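Local structure of mevalonate kinase, putative (Leishmania major, 2HFS) at residues A[22-27]-A[35-40]. The protein probably phosphorylates (R)-mevalonate with ATP to give (R)-5-phosphomevalonate, an early step of isoprenoid biosynthesis. Residues are numbered along the deposited sequence; the frame is centred on the assembly and turned at random.
Sequences VILFGE and EAIVAG
V22 and A39 exchange two nearly straight backbone hydrogen bonds, and from there strands 22-25 and 36-40 run antiparallel as the closing end of a beta hairpin, their axes at 144°. A classic beta bulge interrupts the pairing: L24 and F25 together face I37. Both of their amides donate to I37 O. The bond from L24 N to I37 O is short, 2.8 Å, but bent (133°). The one from F25 N to I37 O is longer, 3.1 Å, and nearly straight. I37 N returns a bond to F25 O.

V22, F25, I37 and A39 project from one face of the sheet. The bulge residue L24 leans toward the partner strand, and its CG lies 4.0 Å from A39 CB. V22 CG2 meets the same methyl at 3.9 Å. F25 and I37 lie side by side and point the same way, with I37 CD1 reaching F25 CD2 at 3.9 Å. Helices 216-239 and 242-258 pack on the F25 ring. Strand 166-172 flanks strand 36-40 by backbone bonds, so the hairpin belongs to the mixed sheet of this GHMP kinase.

I23 and V38 form the non-hydrogen-bonded pair on the other face. I23 CG1 and V38 CG2 are 4.2 Å apart, a slightly longer contact than that of F25 with I37. With V38 CG1 anti to the backbone N (chi1 -178°), this methyl rests 3.5 Å from V22 O, the carbonyl oxygen that accepts the bond from A39 N.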
loop_
_atom_site.group_PDB
_atom_site.type_symbol
_atom_site.label_atom_id
_atom_site.label_comp_id
_atom_site.label_asym_id
_atom_site.label_seq_id
_atom_site.Cartn_x
_atom_site.Cartn_y
_atom_site.Cartn_z
ATOM N N VAL A 22 1.117 -3.237 1.542
ATOM C CA VAL A 22 1.198 -4.356 0.597
ATOM C C VAL A 22 -0.072 -5.209 0.709
ATOM O O VAL A 22 -0.651 -5.319 1.774
ATOM C CB VAL A 22 2.465 -5.270 0.781
ATOM C CG1 VAL A 22 3.748 -4.440 0.839
ATOM C CG2 VAL A 22 2.356 -6.152 2.012
ATOM N N ILE A 23 -0.501 -5.802 -0.391
ATOM C CA ILE A 23 -1.599 -6.752 -0.314
ATOM C C ILE A 23 -1.036 -8.152 -0.124
ATOM O O ILE A 23 -0.306 -8.668 -0.986
ATOM C CB ILE A 23 -2.495 -6.660 -1.554
ATOM C CG1 ILE A 23 -3.042 -5.248 -1.713
ATOM C CG2 ILE A 23 -3.652 -7.634 -1.415
ATOM C CD1 ILE A 23 -3.431 -4.902 -3.120
ATOM N N LEU A 24 -1.346 -8.759 1.019
ATOM C CA LEU A 24 -0.873 -10.098 1.309
ATOM C C LEU A 24 -1.717 -11.141 0.603
ATOM O O LEU A 24 -1.181 -12.073 0.006
ATOM C CB LEU A 24 -0.841 -10.360 2.814
ATOM C CG LEU A 24 0.216 -9.590 3.601
ATOM C CD1 LEU A 24 0.234 -10.157 4.999
ATOM C CD2 LEU A 24 1.596 -9.702 2.936
ATOM N N PHE A 25 -3.033 -10.964 0.666
ATOM C CA PHE A 25 -3.982 -11.843 -0.029
ATOM C C PHE A 25 -5.098 -11.098 -0.717
ATOM O O PHE A 25 -5.639 -10.146 -0.175
ATOM C CB PHE A 25 -4.635 -12.822 0.948
ATOM C CG PHE A 25 -3.679 -13.846 1.512
ATOM C CD1 PHE A 25 -3.544 -15.095 0.900
ATOM C CD2 PHE A 25 -2.924 -13.566 2.639
ATOM C CE1 PHE A 25 -2.675 -16.033 1.392
ATOM C CE2 PHE A 25 -2.040 -14.523 3.152
ATOM C CZ PHE A 25 -1.912 -15.758 2.521
ATOM N N GLY A 26 -5.424 -11.527 -1.933
ATOM C CA GLY A 26 -6.739 -11.289 -2.496
ATOM C C GLY A 26 -6.918 -10.113 -3.442
ATOM O O GLY A 26 -8.032 -9.718 -3.714
ATOM N N GLU A 27 -5.820 -9.563 -3.952
ATOM C CA GLU A 27 -5.897 -8.652 -5.093
ATOM C C GLU A 27 -6.715 -9.284 -6.226
ATOM O O GLU A 27 -6.616 -10.498 -6.492
ATOM C CB GLU A 27 -4.520 -8.293 -5.636
ATOM C CG GLU A 27 -3.622 -9.481 -5.918
ATOM C CD GLU A 27 -2.830 -9.879 -4.680
ATOM O OE1 GLU A 27 -1.895 -9.124 -4.306
ATOM O OE2 GLU A 27 -3.161 -10.914 -4.054
ATOM N N GLU A 35 -12.755 -11.861 0.411
ATOM C CA GLU A 35 -12.059 -11.123 1.466
ATOM C C GLU A 35 -10.592 -10.958 1.060
ATOM O O GLU A 35 -10.024 -11.839 0.412
ATOM C CB GLU A 35 -12.143 -11.862 2.799
ATOM C CG GLU A 35 -13.554 -12.229 3.271
ATOM C CD GLU A 35 -13.577 -12.807 4.679
ATOM O OE1 GLU A 35 -12.510 -13.131 5.246
ATOM O OE2 GLU A 35 -14.676 -12.942 5.240
ATOM N N ALA A 36 -9.995 -9.828 1.434
ATOM C CA ALA A 36 -8.581 -9.555 1.168
ATOM C C ALA A 36 -7.841 -9.217 2.466
ATOM O O ALA A 36 -8.438 -8.743 3.429
ATOM C CB ALA A 36 -8.428 -8.423 0.137
ATOM N N ILE A 37 -6.549 -9.508 2.507
ATOM C CA ILE A 37 -5.732 -9.158 3.646
ATOM C C ILE A 37 -4.693 -8.168 3.142
ATOM O O ILE A 37 -3.887 -8.477 2.254
ATOM C CB ILE A 37 -5.095 -10.413 4.330
ATOM C CG1 ILE A 37 -6.180 -11.420 4.774
ATOM C CG2 ILE A 37 -4.206 -9.990 5.526
ATOM C CD1 ILE A 37 -5.647 -12.791 5.339
ATOM N N VAL A 38 -4.755 -6.966 3.700
ATOM C CA VAL A 38 -3.831 -5.895 3.381
ATOM C C VAL A 38 -2.982 -5.572 4.605
ATOM O O VAL A 38 -3.453 -5.622 5.757
ATOM C CB VAL A 38 -4.562 -4.631 2.884
ATOM C CG1 VAL A 38 -3.564 -3.546 2.523
ATOM C CG2 VAL A 38 -5.443 -4.954 1.681
ATOM N N ALA A 39 -1.721 -5.257 4.350
ATOM C CA ALA A 39 -0.789 -5.037 5.423
ATOM C C ALA A 39 -0.281 -3.614 5.347
ATOM O O ALA A 39 0.325 -3.217 4.339
ATOM C CB ALA A 39 0.333 -6.027 5.332
ATOM N N GLY A 40 -0.559 -2.841 6.389
ATOM C CA GLY A 40 0.033 -1.515 6.544
ATOM C C GLY A 40 1.371 -1.670 7.236
ATOM O O GLY A 40 1.432 -2.057 8.414
#